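Probable glutathione S-transferase GSTU1 (Oryza sativa, PDB 1OYJ) conjugates reduced glutathione to a wide range of exogenous and endogenous hydrophobic electrophiles, as a tau-family glutathione S-transferase. Local coordinates at residues W13-F17 / P171-W175; L148-F154 / W197-C201. One frame throughout, in Å; residues are numbered along the deposited sequence. Where two conformers were deposited one is given.

Contact 1: residues W13-F17 / P171-W175. With GSH (glutathione), chain N.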
loop_
_atom_site.group_PDB
_atom_site.type_symbol
_atom_site.label_atom_id
_atom_site.label_comp_id
_atom_site.label_asym_id
_atom_site.label_seq_id
_atom_site.Cartn_x
_atom_site.Cartn_y
_atom_site.Cartn_z
ATOM N N TRP A 13 13.397 -9.849 15.173
ATOM C CA TRP A 13 13.797 -11.130 14.492
ATOM C C TRP A 13 12.716 -11.879 13.715
ATOM O O TRP A 13 12.924 -12.296 12.587
ATOM C CB TRP A 13 14.513 -12.059 15.533
ATOM C CG TRP A 13 13.609 -12.620 16.548
ATOM C CD1 TRP A 13 13.263 -12.062 17.653
ATOM C CD2 TRP A 13 12.939 -13.856 16.481
ATOM N NE1 TRP A 13 12.317 -12.807 18.324
ATOM C CE2 TRP A 13 12.145 -13.962 17.630
ATOM C CE3 TRP A 13 12.932 -14.897 15.566
ATOM C CZ2 TRP A 13 11.299 -15.032 17.866
ATOM C CZ3 TRP A 13 12.139 -15.976 15.812
ATOM C CH2 TRP A 13 11.361 -16.061 16.947
ATOM N N VAL A 14 11.568 -12.082 14.331
ATOM C CA VAL A 14 10.471 -12.895 13.764
ATOM C C VAL A 14 9.568 -12.107 12.784
ATOM O O VAL A 14 8.668 -12.673 12.169
ATOM C CB VAL A 14 9.616 -13.456 14.921
ATOM C CG1 VAL A 14 8.677 -12.332 15.470
ATOM C CG2 VAL A 14 8.778 -14.664 14.474
ATOM N N SER A 15 9.799 -10.790 12.629
ATOM C CA SER A 15 8.987 -9.989 11.675
ATOM C C SER A 15 9.067 -10.392 10.201
ATOM O O SER A 15 10.087 -10.244 9.584
ATOM C CB SER A 15 9.324 -8.492 11.718
ATOM O OG SER A 15 8.511 -7.778 10.831
ATOM N N PRO A 16 7.925 -10.738 9.643
ATOM C CA PRO A 16 7.848 -11.072 8.219
ATOM C C PRO A 16 8.155 -9.851 7.388
ATOM O O PRO A 16 8.731 -9.962 6.303
ATOM C CB PRO A 16 6.438 -11.562 8.059
ATOM C CG PRO A 16 5.680 -11.073 9.232
ATOM C CD PRO A 16 6.662 -10.952 10.326
ATOM N N PHE A 17 7.762 -8.647 7.914
ATOM C CA PHE A 17 7.931 -7.417 7.190
ATOM C C PHE A 17 9.404 -7.006 7.115
ATOM O O PHE A 17 9.932 -6.656 6.064
ATOM C CB PHE A 17 7.103 -6.321 7.860
ATOM C CG PHE A 17 5.649 -6.636 7.936
ATOM C CD1 PHE A 17 5.057 -6.929 9.125
ATOM C CD2 PHE A 17 4.890 -6.597 6.817
ATOM C CE1 PHE A 17 3.696 -7.170 9.207
ATOM C CE2 PHE A 17 3.538 -6.857 6.885
ATOM C CZ PHE A 17 2.974 -7.164 8.095
ATOM N N PRO A 171 8.253 -14.541 3.446
ATOM C CA PRO A 171 8.358 -14.696 4.897
ATOM C C PRO A 171 7.171 -15.389 5.549
ATOM O O PRO A 171 7.332 -16.126 6.526
ATOM C CB PRO A 171 8.579 -13.283 5.415
ATOM C CG PRO A 171 9.135 -12.522 4.173
ATOM C CD PRO A 171 8.402 -13.133 3.022
ATOM N N PHE A 172 5.999 -15.260 4.966
ATOM C CA PHE A 172 4.869 -15.892 5.543
ATOM C C PHE A 172 4.879 -17.411 5.348
ATOM O O PHE A 172 4.155 -18.114 6.052
ATOM C CB PHE A 172 3.569 -15.242 5.004
ATOM C CG PHE A 172 3.407 -13.827 5.417
ATOM C CD1 PHE A 172 3.752 -12.763 4.568
ATOM C CD2 PHE A 172 2.959 -13.525 6.677
ATOM C CE1 PHE A 172 3.592 -11.475 5.050
ATOM C CE2 PHE A 172 2.849 -12.263 7.083
ATOM C CZ PHE A 172 3.155 -11.250 6.294
ATOM N N THR A 173 5.722 -17.895 4.425
ATOM C CA THR A 173 5.846 -19.356 4.280
ATOM C C THR A 173 6.340 -19.978 5.622
ATOM O O THR A 173 6.056 -21.121 5.925
ATOM C CB THR A 173 6.739 -19.782 3.167
ATOM O OG1 THR A 173 8.128 -19.398 3.397
ATOM C CG2 THR A 173 6.258 -19.201 1.846
ATOM N N ALA A 174 7.050 -19.197 6.434
ATOM C CA ALA A 174 7.470 -19.690 7.710
ATOM C C ALA A 174 6.336 -19.822 8.767
ATOM O O ALA A 174 6.554 -20.466 9.792
ATOM C CB ALA A 174 8.546 -18.831 8.301
ATOM N N TRP A 175 5.201 -19.213 8.480
ATOM C CA TRP A 175 4.006 -19.271 9.293
ATOM C C TRP A 175 3.022 -20.271 8.750
ATOM O O TRP A 175 1.976 -20.489 9.375
ATOM C CB TRP A 175 3.375 -17.863 9.354
ATOM C CG TRP A 175 4.273 -16.808 9.888
ATOM C CD1 TRP A 175 5.378 -16.372 9.354
ATOM C CD2 TRP A 175 4.120 -16.073 11.111
ATOM N NE1 TRP A 175 5.946 -15.390 10.121
ATOM C CE2 TRP A 175 5.181 -15.193 11.210
ATOM C CE3 TRP A 175 3.191 -16.067 12.115
ATOM C CZ2 TRP A 175 5.326 -14.301 12.266
ATOM C CZ3 TRP A 175 3.389 -15.218 13.177
ATOM C CH2 TRP A 175 4.412 -14.347 13.225
HETATM N N1 GSH N . 2.999 -1.848 7.297
HETATM C CA1 GSH N . 4.123 -2.438 7.949
HETATM C C1 GSH N . 5.330 -2.759 7.152
HETATM O O11 GSH N . 6.506 -2.651 7.429
HETATM O O12 GSH N . 5.047 -3.235 6.073
HETATM C CB1 GSH N . 3.979 -3.098 9.303
HETATM C CG1 GSH N . 5.271 -3.467 10.042
HETATM C CD1 GSH N . 4.909 -4.015 11.418
HETATM O OE1 GSH N . 3.784 -4.453 11.583
HETATM N N2 GSH N . 5.833 -4.048 12.379
HETATM C CA2 GSH N . 5.534 -4.553 13.696
HETATM C C2 GSH N . 5.776 -3.364 14.643
HETATM O O2 GSH N . 6.856 -2.820 14.552
HETATM C CB2 GSH N . 6.494 -5.709 13.975
HETATM S SG2 GSH N . 6.056 -7.186 12.977
HETATM N N3 GSH N . 4.809 -2.798 15.367
HETATM C CA3 GSH N . 5.310 -2.464 16.724
HETATM C C3 GSH N . 4.505 -2.718 17.998
HETATM O O31 GSH N . 4.445 -1.850 18.927
HETATM O O32 GSH N . 3.955 -3.797 18.156
#
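The glutathione site of the thioredoxin-like N-terminal domain is backed here by the helical C-terminal domain: P16, in the first turn of helix 16-28, is pressed against P171, F172 and W175 of the link between helices 164-169 and 176-183. CB of P16 stands over the face of the F172 ring, 4.0 Å from its centroid and 21° off the normal, a CH-pi contact displaced toward the rim. The same CB meets CB of P171 at 3.8 Å, so one proline is gripped by a second proline and a phenyl face. S15, a glutathione-binding residue at the N-cap, faces the other way. With OG anti to its backbone N (chi1 -178°), the hydroxyl turns back over the helix start, accepting a weak capping bond from F17 N and another hydrogen bond from G18 N, and lies 3.3 Å from the glutathione sulfur SG2. F17 joins the two sides. One face of its ring, at its centre, carries CB1 of the glutathione gamma-glutamyl arm, 3.9 Å above the plane, while its CE2 reaches CZ of F172 at 4.4 Å; Y116 adds an edge-to-face partner. With a serine in place of F17, the gamma-glutamyl methylenes would probably lose the flat surface they rest on and F172 its neighbour at the ring edge. Alongside, W175 crosses V14 and P16 at about a right angle: its CZ2 touches CG2 of V14 at 4.1 Å, and the carbonyl oxygen of V14 lies in the indole plane, 3.7 Å from that same CZ2.

Contact 2: residues L148-F154 / W197-C201; sequences LGDREFF and WARRC
W197 lays one face of its indole against the edge of the F154 ring, a T-shaped pair with planes at 83° and CE2 of F154 directly above the indole, 3.6 Å from CE2 of W197. The opposite indole face is taken, nearer its rim, by SG of C201, one helical turn further on, so the ring is clamped from both sides. CD2 of L148 closes on CB of W197 at 3.6 Å, while its other methyl, CD1, sits over the centre of the F154 ring; the phenyl thus has the leucine over one face and the indole at its edge. The indole N-H is committed to D166 of helix 164-169, whose OD1 also receives the backbone N-H of F154, so that one carboxylate oxygen links the indole to the backbone of F154. All this joins helix 192-201 to the turn that ends helix 127-148 within the helical C-terminal domain of the GST fold: L148 to R151 form a type II' beta turn, with G149 supplying the positive phi. At the outer margin R200 bends at chi3 (-29°), bringing NH1 2.7 Å from the carbonyl oxygen of E152. That bond is fairly straight (157°) and uses an in-plane lone pair of the oxygen, which also lies at the indole edge, 3.4 Å from CD1 of W197. OE2 of E152 lies well out of the guanidinium plane, 4.5 Å from NE of R200, too far for a salt bridge, though the opposite charges probably attract weakly. C201 SG makes a sulfur-aromatic contact with the edge of the F153 ring, 4.1 Å from CE1.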
loop_
_atom_site.group_PDB
_atom_site.type_symbol
_atom_site.label_atom_id
_atom_site.label_comp_id
_atom_site.label_asym_id
_atom_site.label_seq_id
_atom_site.Cartn_x
_atom_site.Cartn_y
_atom_site.Cartn_z
ATOM N N LEU A 148 -0.335 -17.393 -9.094
ATOM C CA LEU A 148 0.907 -18.037 -9.473
ATOM C C LEU A 148 0.777 -18.918 -10.742
ATOM O O LEU A 148 1.694 -18.989 -11.578
ATOM C CB LEU A 148 1.431 -18.910 -8.336
ATOM C CG LEU A 148 2.745 -19.609 -8.516
ATOM C CD1 LEU A 148 3.901 -18.601 -8.860
ATOM C CD2 LEU A 148 3.148 -20.550 -7.426
ATOM N N GLY A 149 -0.344 -19.583 -10.847
ATOM C CA GLY A 149 -0.637 -20.405 -11.995
ATOM C C GLY A 149 0.419 -21.458 -12.123
ATOM O O GLY A 149 0.727 -22.162 -11.174
ATOM N N ASP A 150 1.028 -21.512 -13.287
ATOM C CA ASP A 150 1.950 -22.568 -13.591
ATOM C C ASP A 150 3.375 -22.032 -13.544
ATOM O O ASP A 150 4.279 -22.722 -13.861
ATOM C CB ASP A 150 1.531 -23.059 -14.952
ATOM C CG ASP A 150 2.244 -24.263 -15.389
ATOM O OD1 ASP A 150 2.610 -24.420 -16.570
ATOM O OD2 ASP A 150 2.449 -25.170 -14.554
ATOM N N ARG A 151 3.575 -20.798 -13.070
ATOM C CA ARG A 151 4.920 -20.205 -13.029
ATOM C C ARG A 151 5.768 -20.726 -11.842
ATOM O O ARG A 151 5.253 -21.298 -10.887
ATOM C CB ARG A 151 4.802 -18.683 -12.905
ATOM C CG ARG A 151 3.894 -18.109 -13.997
ATOM C CD ARG A 151 3.689 -16.592 -13.934
ATOM N NE ARG A 151 3.300 -16.057 -12.642
ATOM C CZ ARG A 151 2.356 -15.114 -12.459
ATOM N NH1 ARG A 151 1.694 -14.613 -13.487
ATOM N NH2 ARG A 151 2.053 -14.679 -11.260
ATOM N N GLU A 152 7.063 -20.602 -11.998
ATOM C CA GLU A 152 8.042 -21.007 -11.009
ATOM C C GLU A 152 8.002 -19.915 -9.895
ATOM O O GLU A 152 7.941 -20.251 -8.699
ATOM C CB GLU A 152 9.399 -21.015 -11.645
ATOM C CG GLU A 152 10.420 -21.704 -10.760
ATOM C CD GLU A 152 11.871 -21.722 -11.286
ATOM O OE1 GLU A 152 12.207 -21.071 -12.304
ATOM O OE2 GLU A 152 12.695 -22.386 -10.624
ATOM N N PHE A 153 7.904 -18.669 -10.330
ATOM C CA PHE A 153 7.816 -17.515 -9.399
ATOM C C PHE A 153 6.669 -16.556 -9.752
ATOM O O PHE A 153 6.264 -16.489 -10.916
ATOM C CB PHE A 153 9.122 -16.694 -9.415
ATOM C CG PHE A 153 10.341 -17.458 -8.862
ATOM C CD1 PHE A 153 10.542 -17.657 -7.460
ATOM C CD2 PHE A 153 11.260 -17.985 -9.750
ATOM C CE1 PHE A 153 11.641 -18.369 -7.047
ATOM C CE2 PHE A 153 12.321 -18.696 -9.324
ATOM C CZ PHE A 153 12.539 -18.876 -8.000
ATOM N N PHE A 154 6.218 -15.766 -8.748
ATOM C CA PHE A 154 5.215 -14.761 -9.002
ATOM C C PHE A 154 5.724 -13.794 -9.989
ATOM O O PHE A 154 4.965 -13.367 -10.808
ATOM C CB PHE A 154 4.700 -14.032 -7.734
ATOM C CG PHE A 154 3.821 -14.904 -6.881
ATOM C CD1 PHE A 154 2.457 -14.934 -7.053
ATOM C CD2 PHE A 154 4.375 -15.702 -5.957
ATOM C CE1 PHE A 154 1.644 -15.775 -6.375
ATOM C CE2 PHE A 154 3.593 -16.536 -5.193
ATOM C CZ PHE A 154 2.143 -16.573 -5.417
ATOM N N TRP A 197 5.836 -23.842 -4.449
ATOM C CA TRP A 197 6.523 -22.543 -4.522
ATOM C C TRP A 197 7.268 -22.245 -3.186
ATOM O O TRP A 197 8.461 -21.827 -3.207
ATOM C CB TRP A 197 5.566 -21.401 -4.883
ATOM C CG TRP A 197 6.114 -20.039 -4.712
ATOM C CD1 TRP A 197 6.806 -19.295 -5.607
ATOM C CD2 TRP A 197 5.983 -19.243 -3.560
ATOM N NE1 TRP A 197 7.154 -18.098 -5.036
ATOM C CE2 TRP A 197 6.602 -18.030 -3.807
ATOM C CE3 TRP A 197 5.310 -19.420 -2.370
ATOM C CZ2 TRP A 197 6.692 -17.034 -2.865
ATOM C CZ3 TRP A 197 5.319 -18.441 -1.473
ATOM C CH2 TRP A 197 6.010 -17.229 -1.714
ATOM N N ALA A 198 6.609 -22.513 -2.067
ATOM C CA ALA A 198 7.258 -22.256 -0.766
ATOM C C ALA A 198 8.520 -23.151 -0.624
ATOM O O ALA A 198 9.581 -22.707 -0.211
ATOM C CB ALA A 198 6.273 -22.468 0.393
ATOM N N ARG A 199 8.455 -24.403 -1.111
ATOM C CA ARG A 199 9.634 -25.305 -0.988
ATOM C C ARG A 199 10.792 -24.799 -1.885
ATOM O O ARG A 199 11.960 -24.777 -1.492
ATOM C CB ARG A 199 9.281 -26.755 -1.357
ATOM C CG ARG A 199 8.493 -27.473 -0.331
ATOM C CD ARG A 199 8.285 -28.935 -0.611
ATOM N NE ARG A 199 7.720 -29.238 -1.929
ATOM C CZ ARG A 199 6.422 -29.350 -2.178
ATOM N NH1 ARG A 199 5.540 -29.122 -1.239
ATOM N NH2 ARG A 199 6.002 -29.691 -3.365
ATOM N N ARG A 200 10.461 -24.368 -3.097
ATOM C CA ARG A 200 11.455 -23.819 -4.061
ATOM C C ARG A 200 12.149 -22.566 -3.439
ATOM O O ARG A 200 13.338 -22.475 -3.329
ATOM C CB ARG A 200 10.671 -23.414 -5.318
ATOM C CG ARG A 200 11.336 -22.657 -6.503
ATOM C CD ARG A 200 10.365 -22.643 -7.823
ATOM N NE ARG A 200 9.497 -23.811 -7.864
ATOM C CZ ARG A 200 8.162 -23.853 -7.837
ATOM N NH1 ARG A 200 7.381 -22.798 -7.952
ATOM N NH2 ARG A 200 7.582 -25.059 -7.812
ATOM N N CYS A 201 11.333 -21.625 -2.979
ATOM C CA CYS A 201 11.872 -20.455 -2.348
ATOM C C CYS A 201 12.784 -20.840 -1.154
ATOM O O CYS A 201 13.810 -20.191 -0.918
ATOM C CB CYS A 201 10.771 -19.492 -1.938
ATOM S SG CYS A 201 9.926 -18.717 -3.376
#

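From the N terminus, the chain leaves strand 7-11 and passes through 13-17 into helix 16-28; after 153 intervening residues 171-175 returns to close the long loop of contact 1, which ties the thioredoxin-like domain to the helical one. On the way it passes 148-154, whose partner 197-201 lies beyond 171-175, so the two loops cross. Contact 2 closes a shorter excursion of 42 residues, holding helix 192-201 against the end of helix 127-148. The centres are about 18 Å apart, but the contacts meet at T173, whose CG2 lies 3.5 Å from CZ3 of W197 and also packs on CB of A198.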